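Lantibiotic dehydratase (Microbispora corallina, PDB 5EHK) probably dehydrates serine and threonine residues of the NAI-107 precursor peptide in a tRNA-dependent way, glutamylating them and then eliminating glutamate. Local coordinates at residues L617-L622 with A797-H802; R401-L406 with L655-Q660. One frame throughout, in Å; residues are numbered along the deposited sequence.

Contact 1 (L617-L622 with A797-H802)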
# COMPACT_ATOMS: atom_id res chain seq x y z
N LEU A 617 5.55 23.76 4.81
CA LEU A 617 5.99 22.63 4.00
C LEU A 617 6.55 21.48 4.83
O LEU A 617 6.47 20.33 4.41
CB LEU A 617 6.98 23.05 2.93
CG LEU A 617 6.28 23.79 1.80
CD1 LEU A 617 6.24 25.30 2.06
CD2 LEU A 617 6.94 23.51 0.47
N GLU A 618 7.05 21.78 6.02
CA GLU A 618 7.74 20.79 6.83
C GLU A 618 6.93 20.15 7.97
O GLU A 618 7.03 18.94 8.18
CB GLU A 618 9.00 21.44 7.41
CG GLU A 618 9.43 20.91 8.78
CD GLU A 618 10.71 21.59 9.27
OE1 GLU A 618 11.82 21.09 8.93
OE2 GLU A 618 10.60 22.63 9.98
N ARG A 619 6.11 20.93 8.67
CA ARG A 619 5.45 20.46 9.89
C ARG A 619 4.02 20.98 10.03
O ARG A 619 3.64 21.98 9.41
CB ARG A 619 6.26 20.90 11.12
CG ARG A 619 6.69 22.35 11.03
CD ARG A 619 7.60 22.80 12.14
NE ARG A 619 6.87 23.65 13.08
CZ ARG A 619 6.95 24.97 13.13
NH1 ARG A 619 7.75 25.62 12.29
NH2 ARG A 619 6.24 25.65 14.01
N LEU A 620 3.22 20.29 10.83
CA LEU A 620 1.99 20.84 11.36
C LEU A 620 2.39 21.64 12.55
O LEU A 620 3.46 21.42 13.09
CB LEU A 620 1.08 19.71 11.81
CG LEU A 620 0.39 18.94 10.69
CD1 LEU A 620 -0.29 17.70 11.26
CD2 LEU A 620 -0.60 19.88 10.04
N CYS A 621 1.54 22.55 13.01
CA CYS A 621 1.85 23.23 14.28
C CYS A 621 0.66 23.76 15.03
O CYS A 621 -0.28 24.29 14.45
CB CYS A 621 2.84 24.36 14.06
SG CYS A 621 2.36 25.35 12.72
N LEU A 622 0.74 23.61 16.35
CA LEU A 622 -0.32 24.03 17.27
C LEU A 622 -0.24 25.54 17.52
O LEU A 622 0.85 26.07 17.74
CB LEU A 622 -0.14 23.30 18.58
CG LEU A 622 -1.30 23.42 19.54
CD1 LEU A 622 -2.55 22.89 18.85
CD2 LEU A 622 -0.93 22.60 20.71
N ALA A 797 15.79 27.89 20.60
CA ALA A 797 14.79 27.33 19.69
C ALA A 797 15.18 27.61 18.26
O ALA A 797 15.35 28.77 17.87
CB ALA A 797 13.40 27.90 19.97
N ALA A 798 15.31 26.54 17.47
CA ALA A 798 15.89 26.65 16.14
C ALA A 798 14.92 27.26 15.12
O ALA A 798 15.33 27.82 14.11
CB ALA A 798 16.35 25.29 15.67
N ARG A 799 13.64 27.14 15.40
CA ARG A 799 12.61 27.48 14.44
C ARG A 799 11.74 28.68 14.80
O ARG A 799 11.23 28.81 15.93
CB ARG A 799 11.72 26.25 14.17
CG ARG A 799 12.37 25.23 13.27
CD ARG A 799 11.44 24.06 13.08
NE ARG A 799 12.03 23.08 12.17
CZ ARG A 799 12.77 22.07 12.58
NH1 ARG A 799 12.99 21.91 13.87
NH2 ARG A 799 13.28 21.21 11.70
N PRO A 800 11.54 29.56 13.82
CA PRO A 800 10.62 30.70 13.94
C PRO A 800 9.23 30.14 14.08
O PRO A 800 9.01 29.04 13.57
CB PRO A 800 10.72 31.38 12.58
CG PRO A 800 11.92 30.78 11.92
CD PRO A 800 12.08 29.41 12.46
N PRO A 801 8.31 30.86 14.74
CA PRO A 801 6.91 30.40 14.71
C PRO A 801 6.35 30.53 13.34
O PRO A 801 6.88 31.23 12.48
CB PRO A 801 6.19 31.39 15.63
CG PRO A 801 7.04 32.58 15.66
CD PRO A 801 8.47 32.06 15.57
N HIS A 802 5.25 29.84 13.12
CA HIS A 802 4.52 29.96 11.88
C HIS A 802 3.18 30.43 12.29
O HIS A 802 2.32 29.61 12.61
CB HIS A 802 4.34 28.61 11.21
CG HIS A 802 3.43 28.66 10.03
ND1 HIS A 802 2.09 28.33 10.11
CD2 HIS A 802 3.65 29.04 8.74
CE1 HIS A 802 1.53 28.48 8.92
NE2 HIS A 802 2.45 28.90 8.08
O HOH W 1 9.01 27.77 11.18

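Contact 2 (R401-L406 with L655-Q660)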
# COMPACT_ATOMS: atom_id res chain seq x y z
N ARG A 401 10.92 14.39 10.52
CA ARG A 401 10.60 15.25 11.67
C ARG A 401 9.20 14.92 12.22
O ARG A 401 8.24 14.78 11.48
CB ARG A 401 10.73 16.74 11.31
CG ARG A 401 12.19 17.24 11.38
CD ARG A 401 12.59 18.11 10.16
NE ARG A 401 12.41 17.35 8.93
CZ ARG A 401 13.17 16.30 8.59
NH1 ARG A 401 14.18 15.93 9.39
NH2 ARG A 401 12.95 15.63 7.46
N GLY A 402 9.10 14.78 13.53
CA GLY A 402 7.81 14.43 14.12
C GLY A 402 7.51 12.95 14.06
O GLY A 402 8.23 12.20 13.43
N MET A 403 6.45 12.53 14.73
CA MET A 403 5.94 11.17 14.63
C MET A 403 5.55 10.78 13.19
O MET A 403 5.05 11.59 12.40
CB MET A 403 4.71 11.02 15.51
CG MET A 403 4.94 11.21 16.97
SD MET A 403 5.78 9.80 17.72
CE MET A 403 4.36 8.74 18.05
N ARG A 404 5.75 9.50 12.86
CA ARG A 404 5.36 8.95 11.57
C ARG A 404 3.84 9.01 11.41
O ARG A 404 3.34 9.18 10.32
CB ARG A 404 5.86 7.52 11.43
CG ARG A 404 5.71 7.01 10.02
CD ARG A 404 6.15 5.57 9.86
NE ARG A 404 5.91 5.08 8.50
CZ ARG A 404 4.80 4.44 8.12
NH1 ARG A 404 3.81 4.23 8.99
NH2 ARG A 404 4.67 4.02 6.87
N ALA A 405 3.11 8.86 12.51
CA ALA A 405 1.65 8.95 12.49
C ALA A 405 0.99 10.25 11.96
O ALA A 405 -0.22 10.29 11.81
CB ALA A 405 1.08 8.63 13.86
N LEU A 406 1.76 11.30 11.73
CA LEU A 406 1.16 12.55 11.30
C LEU A 406 1.78 12.98 10.02
O LEU A 406 1.62 14.13 9.63
CB LEU A 406 1.36 13.68 12.32
CG LEU A 406 0.74 13.70 13.71
CD1 LEU A 406 1.01 15.06 14.39
CD2 LEU A 406 -0.76 13.37 13.69
N LEU A 655 1.59 16.61 18.16
CA LEU A 655 1.94 17.92 17.60
C LEU A 655 3.15 18.52 18.33
O LEU A 655 4.02 19.16 17.72
CB LEU A 655 0.72 18.86 17.69
CG LEU A 655 -0.37 18.60 16.64
CD1 LEU A 655 -1.65 19.31 16.97
CD2 LEU A 655 0.11 19.00 15.26
N GLY A 656 3.22 18.28 19.64
CA GLY A 656 4.32 18.77 20.42
C GLY A 656 5.64 18.26 19.89
O GLY A 656 6.65 18.96 20.00
N LEU A 657 5.64 17.07 19.29
CA LEU A 657 6.90 16.51 18.78
C LEU A 657 7.17 16.86 17.31
O LEU A 657 8.20 16.45 16.75
CB LEU A 657 6.96 15.01 19.02
CG LEU A 657 6.85 14.60 20.48
CD1 LEU A 657 6.67 13.10 20.61
CD2 LEU A 657 8.09 15.08 21.32
N GLU A 658 6.28 17.65 16.71
CA GLU A 658 6.50 18.11 15.34
C GLU A 658 7.79 18.94 15.26
O GLU A 658 8.19 19.58 16.24
CB GLU A 658 5.29 18.91 14.82
CG GLU A 658 4.07 18.07 14.37
CD GLU A 658 4.32 17.29 13.07
OE1 GLU A 658 4.44 17.95 11.99
OE2 GLU A 658 4.37 16.03 13.12
N GLY A 659 8.45 18.87 14.12
CA GLY A 659 9.65 19.64 13.89
C GLY A 659 10.86 19.10 14.61
O GLY A 659 11.95 19.65 14.50
N GLN A 660 10.69 18.02 15.36
CA GLN A 660 11.82 17.41 16.04
C GLN A 660 12.16 16.03 15.47
O GLN A 660 11.29 15.15 15.37
CB GLN A 660 11.51 17.27 17.51
CG GLN A 660 10.98 18.53 18.19
CD GLN A 660 10.78 18.30 19.67
OE1 GLN A 660 11.70 17.94 20.36
NE2 GLN A 660 9.54 18.40 20.13
O HOH W 2 7.31 17.58 11.49

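Contact 1 (L617-L622 with A797-H802)
Arg799 reaches across to Glu618 and grips its carboxylate side-on with two nitrogens, forming a salt bridge. Its NE donates a hydrogen bond of 2.7 Å to Glu618 OE2. A second, of 3.1 Å, is donated by Arg799 NH2 to Glu618 OE1. The carboxylate and guanidinium planes are 67° apart, and both oxygens are met from above the carboxylate plane, so the pair is two-pronged without being flat. Extended from CG to NE, the arginine chain carries its head straight to the acid; NH2 also makes a salt bridge with Asp496 OD1. Farther back along this chain, Arg799 CD packs 4.1 Å from NH1 of Arg619, the two arginines sliding past each other in opposite directions. Pro800 answers Arg619 through water: water 1 lies at the guanidinium edge, in plane, where it accepts a weak bond from Arg619 NH1, and it donates to Pro800 O at 2.7 Å. The strongest polar partner of Arg619 is Glu630, whose OE2 makes a salt bridge with NH2 and also receives the backbone N-H of His802. The loop between strands 785-792 and 819-824 is thus fastened to the turn between antiparallel strands 611-615 and 620-624 of a mixed sheet, and to the start of the latter. Past Pro801, CB of His802 points toward the strand but the ring leads on away from it, NE2 making a weak hydrogen bond to Ala419 O. With SG between the backbone N and the carbonyl carbon (chi1 48°), Cys621 places its sulfur 4.0 Å from His802 ND1, an oblique sulfur-aromatic approach 62° off the ring normal.

Contact 2 (R401-L406 with L655-Q660)
Gly402 lies against the type II beta turn Leu657-Gln660, which follows directly on helix 647-656; its own loop leads into helix 407-417, with Leu406 at the N-cap position. The contact thus joins the end of one helix to the approach of another within the lantibiotic dehydratase N-terminal region. Backbone polar contacts hold its centre. Gly402 N donates to Gln660 O at 2.9 Å, nearly straight (174°) although the donor stands above the carbonyl plane, and Gly402 CA makes a CA-H...O contact of 3.3 Å with Leu657 O. The same CA comes within 3.9 Å of Glu658 OE2. The turn closes on itself through Gln660 N to Leu657 O, and Gln660 OE1 is taken by Asn499 N. Apolar contacts flank this core: Leu406 CD1 meets Leu655 CD2 at 4.1 Å, and Met403 CG rests more loosely on Leu657 CD1. At the Gly659 end of the turn, CB and CG of Arg401 lie against the Gly659 backbone, CG being 3.9 Å from Gly659 O. The carboxylate of Glu658 sits between the polar and apolar groups. A bend at chi2 (-70°) folds its chain back toward the 401-406 loop, where OE2 merely packs on Leu406 CD1, 3.7 Å away. This buried acid is well supplied with partners outside the contact, Arg407 NH1 making a salt bridge with OE2 and Leu620 N donating to OE1. Water 2 bridges the two segments: it accepts a bond from Gly659 N at 3.1 Å and gives weak ones to Arg401 O and Glu658 OE1.

In the fold
From the N terminus, the chain first meets 401-406, between helices 380-395 and 407-417, and then runs through 617-622 before contact 2 closes its 248-residue loop at 655-660, the end of helix 647-656 and the turn after it. Contact 1 opens inside that loop, at the start of strand 620-624, and closes beyond it at 797-802, so the two loops cross without nesting. Their centres lie 11 Å apart and they touch directly: Glu658 of contact 2 meets the backbone of contact 1 at Leu620, and Arg401 packs on Glu618 and Arg799. Together they gather two helix ends, the sheet holding strand 620-624 and the loop before strand 819-824 into one buried cluster.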